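Local coordinates for metallo-beta-lactamase superfamily protein (Thermus thermophilus, PDB 2ZWR) that probably acts as a hydrolase, holding a pair of zinc ions in the active-site cleft of a metallo-beta-lactamase fold, at residues F115-L120 with Q139-D144; L108-R113 with L168-S173; P5-L8 with E13-Y16; Y75-D80 with V119-G124; L48-T53 with G61-L66. All blocks are in the same frame, centred on the assembly; numbering follows the deposited sequence.

Interaction 1: residues F115-L120 with Q139-D144; sequences FGFQVL and QVFSGD. With ZN (zinc ion), chain D; ZN (zinc ion), chain C.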
# COMPACT_ATOMS: atom_id res chain seq x y z
N PHE A 115 -1.89 10.47 -10.16
CA PHE A 115 -1.08 9.53 -10.94
C PHE A 115 -1.92 8.45 -11.61
O PHE A 115 -1.50 7.29 -11.68
CB PHE A 115 0.02 8.92 -10.08
CG PHE A 115 1.04 9.91 -9.59
CD1 PHE A 115 2.11 10.29 -10.40
CD2 PHE A 115 0.94 10.45 -8.30
CE1 PHE A 115 3.06 11.21 -9.94
CE2 PHE A 115 1.88 11.36 -7.83
CZ PHE A 115 2.95 11.74 -8.65
N GLY A 116 -3.09 8.84 -12.11
CA GLY A 116 -3.96 7.93 -12.86
C GLY A 116 -4.78 7.00 -11.99
O GLY A 116 -5.46 6.10 -12.53
N PHE A 117 -4.74 7.20 -10.67
CA PHE A 117 -5.52 6.39 -9.72
C PHE A 117 -6.69 7.16 -9.11
O PHE A 117 -6.63 8.38 -8.96
CB PHE A 117 -4.64 5.88 -8.56
CG PHE A 117 -3.55 4.92 -8.97
CD1 PHE A 117 -3.85 3.65 -9.44
CD2 PHE A 117 -2.21 5.29 -8.87
CE1 PHE A 117 -2.85 2.76 -9.81
CE2 PHE A 117 -1.19 4.42 -9.24
CZ PHE A 117 -1.50 3.16 -9.71
N GLN A 118 -7.74 6.44 -8.74
CA GLN A 118 -8.78 6.99 -7.89
C GLN A 118 -8.56 6.43 -6.48
O GLN A 118 -8.38 5.22 -6.31
CB GLN A 118 -10.17 6.61 -8.43
CG GLN A 118 -11.34 6.99 -7.53
CD GLN A 118 -12.71 6.49 -8.05
OE1 GLN A 118 -13.75 7.00 -7.63
NE2 GLN A 118 -12.70 5.51 -8.96
N VAL A 119 -8.57 7.31 -5.49
CA VAL A 119 -8.38 6.91 -4.10
C VAL A 119 -9.70 6.46 -3.48
O VAL A 119 -10.70 7.18 -3.50
CB VAL A 119 -7.71 8.04 -3.27
CG1 VAL A 119 -7.59 7.67 -1.77
CG2 VAL A 119 -6.34 8.38 -3.85
N LEU A 120 -9.69 5.23 -2.96
CA LEU A 120 -10.80 4.66 -2.21
C LEU A 120 -10.40 4.60 -0.74
O LEU A 120 -9.43 3.91 -0.41
CB LEU A 120 -11.11 3.25 -2.71
CG LEU A 120 -11.96 2.98 -3.97
CD1 LEU A 120 -11.85 4.05 -5.03
CD2 LEU A 120 -11.60 1.62 -4.57
N GLN A 139 -7.30 -2.57 -12.46
CA GLN A 139 -6.42 -3.04 -11.40
C GLN A 139 -6.50 -2.18 -10.15
O GLN A 139 -6.83 -0.99 -10.22
CB GLN A 139 -4.97 -3.16 -11.89
CG GLN A 139 -4.26 -1.84 -12.14
CD GLN A 139 -2.98 -2.02 -12.93
OE1 GLN A 139 -2.28 -3.03 -12.79
NE2 GLN A 139 -2.67 -1.05 -13.78
N VAL A 140 -6.19 -2.78 -9.01
CA VAL A 140 -6.27 -2.10 -7.74
C VAL A 140 -5.07 -2.48 -6.87
O VAL A 140 -4.66 -3.65 -6.82
CB VAL A 140 -7.66 -2.35 -7.03
CG1 VAL A 140 -7.80 -3.80 -6.56
CG2 VAL A 140 -7.88 -1.37 -5.88
N PHE A 141 -4.51 -1.48 -6.21
CA PHE A 141 -3.45 -1.67 -5.23
C PHE A 141 -4.12 -1.44 -3.89
O PHE A 141 -4.27 -0.30 -3.43
CB PHE A 141 -2.29 -0.69 -5.50
CG PHE A 141 -1.60 -0.94 -6.82
CD1 PHE A 141 -0.48 -1.77 -6.89
CD2 PHE A 141 -2.09 -0.39 -8.00
CE1 PHE A 141 0.15 -2.04 -8.13
CE2 PHE A 141 -1.47 -0.64 -9.24
CZ PHE A 141 -0.35 -1.47 -9.30
N SER A 142 -4.57 -2.54 -3.29
CA SER A 142 -5.52 -2.47 -2.18
C SER A 142 -4.89 -2.76 -0.83
O SER A 142 -5.60 -3.01 0.15
CB SER A 142 -6.69 -3.41 -2.46
OG SER A 142 -6.20 -4.65 -2.95
N GLY A 143 -3.56 -2.74 -0.77
CA GLY A 143 -2.84 -2.94 0.48
C GLY A 143 -3.23 -4.22 1.20
O GLY A 143 -3.26 -5.30 0.60
N ASP A 144 -3.53 -4.09 2.49
CA ASP A 144 -3.83 -5.26 3.29
C ASP A 144 -5.33 -5.49 3.49
O ASP A 144 -5.74 -6.05 4.50
CB ASP A 144 -3.13 -5.17 4.65
CG ASP A 144 -1.61 -5.19 4.53
OD1 ASP A 144 -1.09 -5.29 3.39
OD2 ASP A 144 -0.94 -5.08 5.59
ZN ZN D . -1.03 -3.50 7.57
ZN ZN C . 1.17 -5.20 5.80
O HOH W 1 0.76 -4.54 7.55
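OD2 of Asp144, in the loop that follows the strand bringing Phe141 against Phe117, is shared by two zinc ions, one 2.1 Å and the other 2.5 Å from it. A water bridges the same pair of metals, so one carboxylate oxygen and one solvent oxygen together span the dinuclear centre. OD1 stays 3.3 Å from the zinc that OD2 holds more closely. His54, His56 and His125 complete one zinc site, and Asp58, His59 and His184 the other, the ligand set familiar from the metallo-beta-lactamase superfamily. Some way back along the strand the contact turns apolar. CE1 of Phe117 comes 3.7 Å from both CD2 and CE2 of Phe141, the two rings meeting obliquely with their planes 82° apart. Each ring swings out beside its own backbone N (chi1 -65° in both), which lets the rings meet although their strands are not neighbours. Phe141 also stacks on His181 and meets Tyr16 edge-to-face. Strand 130-134 runs between strands 117-121 and 139-143 in the sheet and adds Phe132 beside Phe117, while Val25 and Ile27 of strand 23-27 close over the aromatic pair from the other sheet of the sandwich.

Interaction 2: residues L108-R113 with L168-S173; sequences LEEGMR and LKRLLS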
# COMPACT_ATOMS: atom_id res chain seq x y z
N LEU A 108 -4.09 12.13 1.34
CA LEU A 108 -4.97 11.40 0.45
C LEU A 108 -6.40 11.55 0.99
O LEU A 108 -6.58 11.90 2.16
CB LEU A 108 -4.57 9.92 0.39
CG LEU A 108 -3.22 9.59 -0.25
CD1 LEU A 108 -2.89 8.12 -0.08
CD2 LEU A 108 -3.19 9.99 -1.73
N GLU A 109 -7.39 11.30 0.14
CA GLU A 109 -8.79 11.45 0.50
C GLU A 109 -9.63 10.59 -0.43
O GLU A 109 -9.29 10.44 -1.60
CB GLU A 109 -9.21 12.93 0.41
CG GLU A 109 -10.70 13.22 0.64
CD GLU A 109 -11.01 14.68 0.94
OE1 GLU A 109 -10.58 15.54 0.15
OE2 GLU A 109 -11.67 14.94 1.99
N GLU A 110 -10.73 10.04 0.08
CA GLU A 110 -11.73 9.37 -0.76
C GLU A 110 -12.07 10.26 -1.96
O GLU A 110 -12.36 11.45 -1.78
CB GLU A 110 -12.99 9.06 0.06
CG GLU A 110 -14.17 8.55 -0.75
CD GLU A 110 -14.01 7.10 -1.15
OE1 GLU A 110 -13.73 6.28 -0.26
OE2 GLU A 110 -14.17 6.79 -2.35
N GLY A 111 -12.00 9.69 -3.16
CA GLY A 111 -12.39 10.39 -4.39
C GLY A 111 -11.28 11.15 -5.10
O GLY A 111 -11.45 11.57 -6.25
N MET A 112 -10.15 11.34 -4.42
CA MET A 112 -8.96 11.97 -5.01
C MET A 112 -8.44 11.22 -6.23
O MET A 112 -8.42 9.99 -6.25
CB MET A 112 -7.84 12.06 -3.98
CG MET A 112 -6.64 12.89 -4.41
SD MET A 112 -5.48 13.03 -3.05
CE MET A 112 -4.62 14.51 -3.52
N ARG A 113 -8.02 11.98 -7.25
CA ARG A 113 -7.33 11.43 -8.42
C ARG A 113 -5.88 11.88 -8.41
O ARG A 113 -5.60 13.08 -8.35
CB ARG A 113 -7.98 11.92 -9.72
CG ARG A 113 -8.97 10.98 -10.34
CD ARG A 113 -10.33 11.12 -9.71
NE ARG A 113 -11.40 10.82 -10.67
N LEU A 168 -14.59 -4.28 2.51
CA LEU A 168 -14.46 -5.41 1.60
C LEU A 168 -15.67 -5.50 0.68
O LEU A 168 -15.53 -5.82 -0.51
CB LEU A 168 -14.24 -6.71 2.36
CG LEU A 168 -12.89 -6.93 3.06
CD1 LEU A 168 -12.99 -8.07 4.07
CD2 LEU A 168 -11.75 -7.18 2.07
N LYS A 169 -16.85 -5.23 1.23
CA LYS A 169 -18.09 -5.16 0.45
C LYS A 169 -17.98 -4.10 -0.65
O LYS A 169 -18.35 -4.35 -1.79
CB LYS A 169 -19.28 -4.86 1.37
CG LYS A 169 -20.64 -5.19 0.76
N ARG A 170 -17.44 -2.93 -0.30
CA ARG A 170 -17.16 -1.87 -1.26
C ARG A 170 -16.18 -2.32 -2.36
O ARG A 170 -16.42 -2.08 -3.54
CB ARG A 170 -16.59 -0.65 -0.54
CG ARG A 170 -17.59 0.43 -0.24
CD ARG A 170 -17.28 1.67 -1.06
NE ARG A 170 -16.34 2.54 -0.35
CZ ARG A 170 -15.63 3.52 -0.91
NH1 ARG A 170 -15.73 3.78 -2.21
NH2 ARG A 170 -14.82 4.24 -0.15
N LEU A 171 -15.09 -2.96 -1.94
CA LEU A 171 -14.06 -3.43 -2.86
C LEU A 171 -14.62 -4.47 -3.84
O LEU A 171 -14.38 -4.39 -5.04
CB LEU A 171 -12.85 -3.99 -2.11
CG LEU A 171 -11.60 -4.36 -2.93
CD1 LEU A 171 -11.05 -3.16 -3.69
CD2 LEU A 171 -10.51 -5.01 -2.04
N LEU A 172 -15.37 -5.43 -3.32
CA LEU A 172 -15.92 -6.52 -4.13
C LEU A 172 -17.07 -6.10 -5.05
O LEU A 172 -17.60 -6.94 -5.78
CB LEU A 172 -16.34 -7.69 -3.23
CG LEU A 172 -15.29 -8.77 -2.91
CD1 LEU A 172 -14.84 -9.51 -4.18
CD2 LEU A 172 -14.09 -8.21 -2.16
N SER A 173 -17.44 -4.82 -5.03
CA SER A 173 -18.43 -4.29 -5.96
C SER A 173 -17.79 -3.71 -7.24
O SER A 173 -18.49 -3.38 -8.21
CB SER A 173 -19.31 -3.24 -5.26
OG SER A 173 -18.71 -1.95 -5.29
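Glu110 and Arg170 reach toward each other from opposite directions and form a salt bridge between a tight turn and the last turn of helix 161-171. OE1 of Glu110 lies at the edge of the guanidinium, near its plane, and accepts from NH2. The modelled separation of 2.3 Å is too short to be taken literally, but the pairing itself is plain. A second bond, from NH1 to OE2, is weak at 3.4 Å. The carboxylate and guanidinium planes are 49° apart, so the two groups do not form the flat, doubly bonded fork seen in ideal pairs. On the glutamate side, the type II turn from Glu109 to Met112, closed by Met112 N to Glu109 O at 3.1 Å, carries the acid at its second position, with Gly111 following at a phi of 91°. On the helix side, OG and N of Ser173 both bond to Arg170 O from one face of its carbonyl plane. Arg170 also lies on Leu122. OE1 of Glu110 accepts a further bond from His121 N, and NH2 of Arg170 makes a weak one to His121 O, consistent with a surface ion pair positioned by the backbone of His121 as well as by charge.

Interaction 3: residues P5-L8 with E13-Y16; sequences PVTL and ENAY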
# COMPACT_ATOMS: atom_id res chain seq x y z
N PRO A 5 6.45 -5.43 -8.97
CA PRO A 5 6.32 -5.79 -7.56
C PRO A 5 7.65 -6.23 -6.99
O PRO A 5 8.47 -6.82 -7.69
CB PRO A 5 5.36 -6.99 -7.58
CG PRO A 5 4.95 -7.17 -9.04
CD PRO A 5 6.01 -6.53 -9.85
N VAL A 6 7.85 -5.96 -5.71
CA VAL A 6 9.01 -6.48 -4.99
C VAL A 6 8.63 -6.76 -3.54
O VAL A 6 7.97 -5.94 -2.89
CB VAL A 6 10.25 -5.55 -5.12
CG1 VAL A 6 9.95 -4.14 -4.55
CG2 VAL A 6 11.50 -6.20 -4.49
N THR A 7 9.01 -7.94 -3.05
CA THR A 7 8.70 -8.33 -1.69
C THR A 7 9.83 -7.90 -0.75
O THR A 7 11.00 -8.11 -1.06
CB THR A 7 8.40 -9.84 -1.60
OG1 THR A 7 7.33 -10.13 -2.50
CG2 THR A 7 7.98 -10.26 -0.18
N LEU A 8 9.46 -7.29 0.38
CA LEU A 8 10.42 -6.59 1.23
C LEU A 8 10.24 -6.89 2.70
O LEU A 8 9.11 -6.96 3.20
CB LEU A 8 10.31 -5.07 1.02
CG LEU A 8 10.46 -4.49 -0.40
CD1 LEU A 8 10.05 -3.05 -0.39
CD2 LEU A 8 11.89 -4.66 -0.93
N GLU A 13 6.39 -7.92 2.79
CA GLU A 13 5.42 -6.95 2.32
C GLU A 13 5.71 -6.66 0.85
O GLU A 13 6.87 -6.68 0.44
CB GLU A 13 5.52 -5.69 3.18
CG GLU A 13 4.67 -4.49 2.73
CD GLU A 13 5.43 -3.51 1.85
OE1 GLU A 13 6.65 -3.67 1.65
OE2 GLU A 13 4.79 -2.57 1.33
N ASN A 14 4.66 -6.40 0.06
CA ASN A 14 4.82 -6.08 -1.36
C ASN A 14 4.80 -4.56 -1.67
O ASN A 14 3.77 -3.88 -1.46
CB ASN A 14 3.74 -6.76 -2.24
CG ASN A 14 3.65 -8.28 -2.02
OD1 ASN A 14 2.55 -8.84 -2.05
ND2 ASN A 14 4.79 -8.94 -1.81
N ALA A 15 5.92 -4.07 -2.19
CA ALA A 15 6.01 -2.74 -2.79
C ALA A 15 5.72 -2.82 -4.29
O ALA A 15 5.93 -3.86 -4.90
CB ALA A 15 7.39 -2.12 -2.56
N TYR A 16 5.25 -1.73 -4.88
CA TYR A 16 4.97 -1.70 -6.31
C TYR A 16 5.54 -0.44 -6.91
O TYR A 16 5.18 0.67 -6.50
CB TYR A 16 3.45 -1.81 -6.60
CG TYR A 16 2.84 -3.11 -6.11
CD1 TYR A 16 2.84 -4.26 -6.90
CD2 TYR A 16 2.29 -3.20 -4.83
CE1 TYR A 16 2.31 -5.48 -6.44
CE2 TYR A 16 1.75 -4.41 -4.36
CZ TYR A 16 1.77 -5.54 -5.17
OH TYR A 16 1.23 -6.73 -4.70
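Residues Pro5-Leu8 and Glu13-Tyr16 pair as the two arms of an antiparallel hairpin, the axes of these short segments 4.5 Å apart at closest approach and 146° between directions. Val6 and Ala15 form one hydrogen-bonded pair, with 3.0 Å from Val6 N to Ala15 O and 2.9 Å in return. Leu8 and Glu13 form the other, with 2.7 Å from Leu8 N to Glu13 O. On the face with Val6 and Leu8, Ala15 CB is pinched between two branches, 3.6 Å from Leu8 CD1 and 3.8 Å from Val6 CG1; helix 33-43 covers both larger residues. Glu13 shares this face and runs alongside Leu8. Its CG lies anti to the backbone N (chi1 174°) and the chain then bends at chi2, which leaves OE1 4.0 Å from both CB and CD1 of Leu8. On the other face, Thr7 and Asn14 lie side by side, and the Pro5 ring meets that of Tyr16 obliquely, CB 3.6 Å from CE1. The hydroxyl of Tyr16 is tied to Pro182 O. Chemically, a buried acid sits on an otherwise apolar strand face, against the zinc ligands His59 and His184, where, as a second-shell group, it may help position those ligands.

Interaction 4: residues Y75-D80 with V119-G124; sequences YLHPLD and VLHLPG. With ZN (zinc ion), chain F.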
# COMPACT_ATOMS: atom_id res chain seq x y z
N TYR A 75 2.51 10.47 0.05
CA TYR A 75 1.07 10.60 0.13
C TYR A 75 0.50 9.58 1.10
O TYR A 75 0.73 8.37 0.96
CB TYR A 75 0.45 10.43 -1.26
CG TYR A 75 0.69 11.61 -2.17
CD1 TYR A 75 -0.27 12.62 -2.30
CD2 TYR A 75 1.89 11.74 -2.88
CE1 TYR A 75 -0.05 13.72 -3.14
CE2 TYR A 75 2.13 12.84 -3.70
CZ TYR A 75 1.16 13.82 -3.83
OH TYR A 75 1.38 14.90 -4.64
N LEU A 76 -0.26 10.07 2.08
CA LEU A 76 -0.89 9.22 3.09
C LEU A 76 -2.20 9.82 3.52
O LEU A 76 -2.30 11.04 3.68
CB LEU A 76 0.02 9.09 4.32
CG LEU A 76 -0.45 8.28 5.52
CD1 LEU A 76 -0.31 6.78 5.26
CD2 LEU A 76 0.33 8.71 6.75
N HIS A 77 -3.21 8.97 3.72
CA HIS A 77 -4.46 9.41 4.34
C HIS A 77 -4.18 9.91 5.77
O HIS A 77 -3.54 9.20 6.57
CB HIS A 77 -5.48 8.27 4.35
CG HIS A 77 -6.89 8.72 4.57
ND1 HIS A 77 -7.38 9.05 5.82
CD2 HIS A 77 -7.92 8.89 3.71
CE1 HIS A 77 -8.65 9.42 5.71
NE2 HIS A 77 -9.00 9.32 4.44
N PRO A 78 -4.65 11.12 6.10
CA PRO A 78 -4.38 11.75 7.40
C PRO A 78 -4.82 10.92 8.62
O PRO A 78 -4.27 11.11 9.70
CB PRO A 78 -5.17 13.07 7.33
CG PRO A 78 -6.16 12.88 6.23
CD PRO A 78 -5.49 11.98 5.24
N LEU A 79 -5.79 10.03 8.45
CA LEU A 79 -6.21 9.17 9.56
C LEU A 79 -5.15 8.11 9.93
O LEU A 79 -5.22 7.52 11.01
CB LEU A 79 -7.58 8.55 9.31
CG LEU A 79 -8.80 9.47 9.46
CD1 LEU A 79 -10.08 8.71 9.24
CD2 LEU A 79 -8.83 10.15 10.83
N ASP A 80 -4.16 7.88 9.06
CA ASP A 80 -3.02 7.00 9.41
C ASP A 80 -1.75 7.72 9.88
O ASP A 80 -0.70 7.08 10.08
CB ASP A 80 -2.68 6.03 8.27
CG ASP A 80 -3.35 4.68 8.43
OD1 ASP A 80 -4.31 4.58 9.22
OD2 ASP A 80 -2.90 3.69 7.80
N VAL A 119 -8.57 7.31 -5.49
CA VAL A 119 -8.38 6.91 -4.10
C VAL A 119 -9.70 6.46 -3.48
O VAL A 119 -10.70 7.18 -3.50
CB VAL A 119 -7.71 8.04 -3.27
CG1 VAL A 119 -7.59 7.67 -1.77
CG2 VAL A 119 -6.34 8.38 -3.85
N LEU A 120 -9.69 5.23 -2.96
CA LEU A 120 -10.80 4.66 -2.21
C LEU A 120 -10.40 4.60 -0.74
O LEU A 120 -9.43 3.91 -0.41
CB LEU A 120 -11.11 3.25 -2.71
CG LEU A 120 -11.96 2.98 -3.97
CD1 LEU A 120 -11.85 4.05 -5.03
CD2 LEU A 120 -11.60 1.62 -4.57
N HIS A 121 -11.11 5.30 0.13
CA HIS A 121 -10.87 5.19 1.55
C HIS A 121 -11.61 3.97 2.08
O HIS A 121 -12.84 3.95 2.14
CB HIS A 121 -11.27 6.45 2.32
CG HIS A 121 -10.96 6.37 3.79
ND1 HIS A 121 -11.89 6.63 4.77
CD2 HIS A 121 -9.81 6.05 4.44
CE1 HIS A 121 -11.33 6.48 5.96
NE2 HIS A 121 -10.07 6.12 5.79
N LEU A 122 -10.83 2.97 2.49
CA LEU A 122 -11.34 1.67 2.86
C LEU A 122 -10.74 1.25 4.20
O LEU A 122 -9.85 0.41 4.24
CB LEU A 122 -11.00 0.65 1.76
CG LEU A 122 -11.60 0.88 0.36
CD1 LEU A 122 -10.92 0.02 -0.70
CD2 LEU A 122 -13.13 0.65 0.36
N PRO A 123 -11.26 1.82 5.31
CA PRO A 123 -10.66 1.59 6.62
C PRO A 123 -11.04 0.21 7.17
O PRO A 123 -11.88 -0.48 6.60
CB PRO A 123 -11.30 2.70 7.48
CG PRO A 123 -12.68 2.82 6.92
CD PRO A 123 -12.50 2.62 5.42
N GLY A 124 -10.46 -0.17 8.29
CA GLY A 124 -10.77 -1.44 8.90
C GLY A 124 -9.52 -2.16 9.35
O GLY A 124 -9.42 -2.58 10.50
ZN ZN F . -13.87 7.34 4.29
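His77 and His121 lie ring on ring in an offset stack, centroids 4.0 Å apart and planes only 8° from parallel. The closest approach sets NE2 of His77 3.4 Å from CD2 of His121, each atom over the partner's face but toward the rim. Both imidazoles stand anti to their backbone N (chi1 -163° and -177°), and this stretches them across the space between the two segments. Pro78 CD covers the far face of His77, and Pro123 CD sits over the centre of His121 on the face away from its partner. Rotation of the His77 ring is further restrained by Leu79 N, which donates to ND1 at 3.2 Å, tilted from the ring plane. His121 is gripped from two sides, by a zinc ion separate from the dinuclear pair, 2.2 Å from ND1, and by a hydrogen bond from NE2 to Pro127 O. Against this buried stack, the outer margin is loose. Leu79, a solvent-exposed residue, crosses His121 at about a right angle and comes only to 4.2 Å, CD1 to CE1. Nearby Asp80 reaches instead to Ala55, Ser126 and Gly128. The stack spans the two halves of the fold, from His77, just after strand 74-76 in one sheet, to the end of strand 117-121 in the other, with Val130 of strand 130-134 against His77.

Interaction 5: residues L48-T53 with G61-L66; sequences LAILLT and GAVAPL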
# COMPACT_ATOMS: atom_id res chain seq x y z
N LEU A 48 8.28 9.42 -8.84
CA LEU A 48 8.08 10.85 -8.62
C LEU A 48 7.46 11.12 -7.25
O LEU A 48 7.41 12.25 -6.79
CB LEU A 48 7.18 11.43 -9.72
CG LEU A 48 7.73 11.37 -11.14
CD1 LEU A 48 6.80 12.06 -12.12
CD2 LEU A 48 9.15 11.96 -11.21
N ALA A 49 6.98 10.06 -6.61
CA ALA A 49 6.27 10.17 -5.35
C ALA A 49 6.18 8.80 -4.70
O ALA A 49 6.29 7.77 -5.37
CB ALA A 49 4.86 10.75 -5.59
N ILE A 50 5.97 8.80 -3.39
CA ILE A 50 5.65 7.61 -2.63
C ILE A 50 4.15 7.68 -2.28
O ILE A 50 3.68 8.70 -1.78
CB ILE A 50 6.54 7.49 -1.34
CG1 ILE A 50 7.99 7.14 -1.73
CG2 ILE A 50 5.95 6.47 -0.34
CD1 ILE A 50 9.03 7.17 -0.60
N LEU A 51 3.41 6.62 -2.61
CA LEU A 51 1.98 6.51 -2.29
C LEU A 51 1.81 5.39 -1.26
O LEU A 51 2.33 4.29 -1.45
CB LEU A 51 1.16 6.19 -3.55
CG LEU A 51 0.60 7.35 -4.42
CD1 LEU A 51 1.61 8.45 -4.73
CD2 LEU A 51 -0.04 6.82 -5.72
N LEU A 52 1.11 5.69 -0.16
CA LEU A 52 0.92 4.71 0.92
C LEU A 52 -0.53 4.27 1.09
O LEU A 52 -1.41 5.09 1.36
CB LEU A 52 1.48 5.24 2.26
CG LEU A 52 2.96 5.66 2.30
CD1 LEU A 52 3.28 6.30 3.66
CD2 LEU A 52 3.91 4.49 2.00
N THR A 53 -0.76 2.96 0.94
CA THR A 53 -2.07 2.36 1.21
C THR A 53 -2.40 2.54 2.68
O THR A 53 -3.54 2.84 3.03
CB THR A 53 -2.16 0.84 0.86
OG1 THR A 53 -1.27 0.09 1.71
CG2 THR A 53 -1.86 0.58 -0.63
N GLY A 61 8.95 1.33 6.17
CA GLY A 61 10.33 1.22 6.65
C GLY A 61 11.44 1.71 5.73
O GLY A 61 12.58 1.91 6.19
N ALA A 62 11.14 1.90 4.44
CA ALA A 62 12.10 2.39 3.46
C ALA A 62 11.78 3.80 3.00
O ALA A 62 12.47 4.34 2.14
CB ALA A 62 12.17 1.46 2.26
N VAL A 63 10.74 4.39 3.57
CA VAL A 63 10.37 5.76 3.18
C VAL A 63 11.51 6.76 3.44
O VAL A 63 11.90 7.47 2.53
CB VAL A 63 9.05 6.24 3.83
CG1 VAL A 63 8.84 7.75 3.62
CG2 VAL A 63 7.88 5.46 3.26
N ALA A 64 12.05 6.78 4.67
CA ALA A 64 13.07 7.79 5.04
C ALA A 64 14.31 7.89 4.12
O ALA A 64 14.63 8.99 3.65
CB ALA A 64 13.48 7.66 6.52
N PRO A 65 15.03 6.77 3.88
CA PRO A 65 16.18 6.83 2.95
C PRO A 65 15.82 7.29 1.54
O PRO A 65 16.61 8.01 0.92
CB PRO A 65 16.71 5.38 2.93
CG PRO A 65 15.60 4.53 3.51
CD PRO A 65 14.89 5.42 4.48
N LEU A 66 14.66 6.88 1.03
CA LEU A 66 14.24 7.26 -0.32
C LEU A 66 13.86 8.74 -0.43
O LEU A 66 14.11 9.35 -1.46
CB LEU A 66 13.11 6.35 -0.80
CG LEU A 66 13.51 4.88 -0.95
CD1 LEU A 66 12.36 4.05 -1.49
CD2 LEU A 66 14.75 4.71 -1.81
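Ile50 meets the start of helix 63-70 with both of its branches, and the two part company there. The longer one, extended beyond CG1 (chi2 173°), carries CD1 to within 4.2 Å of Leu66 CB, the two side chains crossing at about a right angle. The shorter branch, CG2, turns instead to Val63, where methyl meets methyl at 4.2 Å between the CG2 atoms. Leu52, two residues on and pointing the same way, brings CD2 to 4.3 Å from that same Val63 CG2. One valine methyl is thus faced by two residues of 48-53, while Leu66, one turn further along the helix, is met by the tip of Ile50. The nearest backbones, Ile50 and Val63, keep their CA atoms 7.7 Å apart. In fold terms this is the inner face of a beta-alpha-beta crossover, strand 50-51 to helix 63-70 to parallel strand 74-76. The loop leading from the strand to the helix holds four zinc ligands, His54, His56, Asp58 and His59, in the His-X-His-X-Asp-His pattern of the superfamily. Leu51, between the two contacting residues, turns to the other face of the sheet and packs on Tyr75. Val74 touches both Leu52 and Val63, and Leu66 continues into a cluster with Leu26, Leu36 and Leu37, where helix 33-43 lies beside it.

Overall arrangement
Four of the five contacts are buried, and interaction 2 alone is a surface one, a salt bridge where the others rely on rings, aliphatic groups or strand pairing, with a bridging zinc ligand added in interaction 1. Interactions 3, 4 and 5 all reach the sheet of strands 2-8 to 106-107; strand 117-121 of the other sheet is common to 1 and 4, which share Val119 and Leu120. Interactions 4 and 5 join directly through Tyr75, bonded to Ile50 and Leu52, while 2 meets 4 at His121, making a charged rim beside a histidine stack. In the interior, interactions 1 and 3 touch through aromatic rings between the sheets. Interactions 2 and 3 lie farthest apart, their centres about 22 Å from each other.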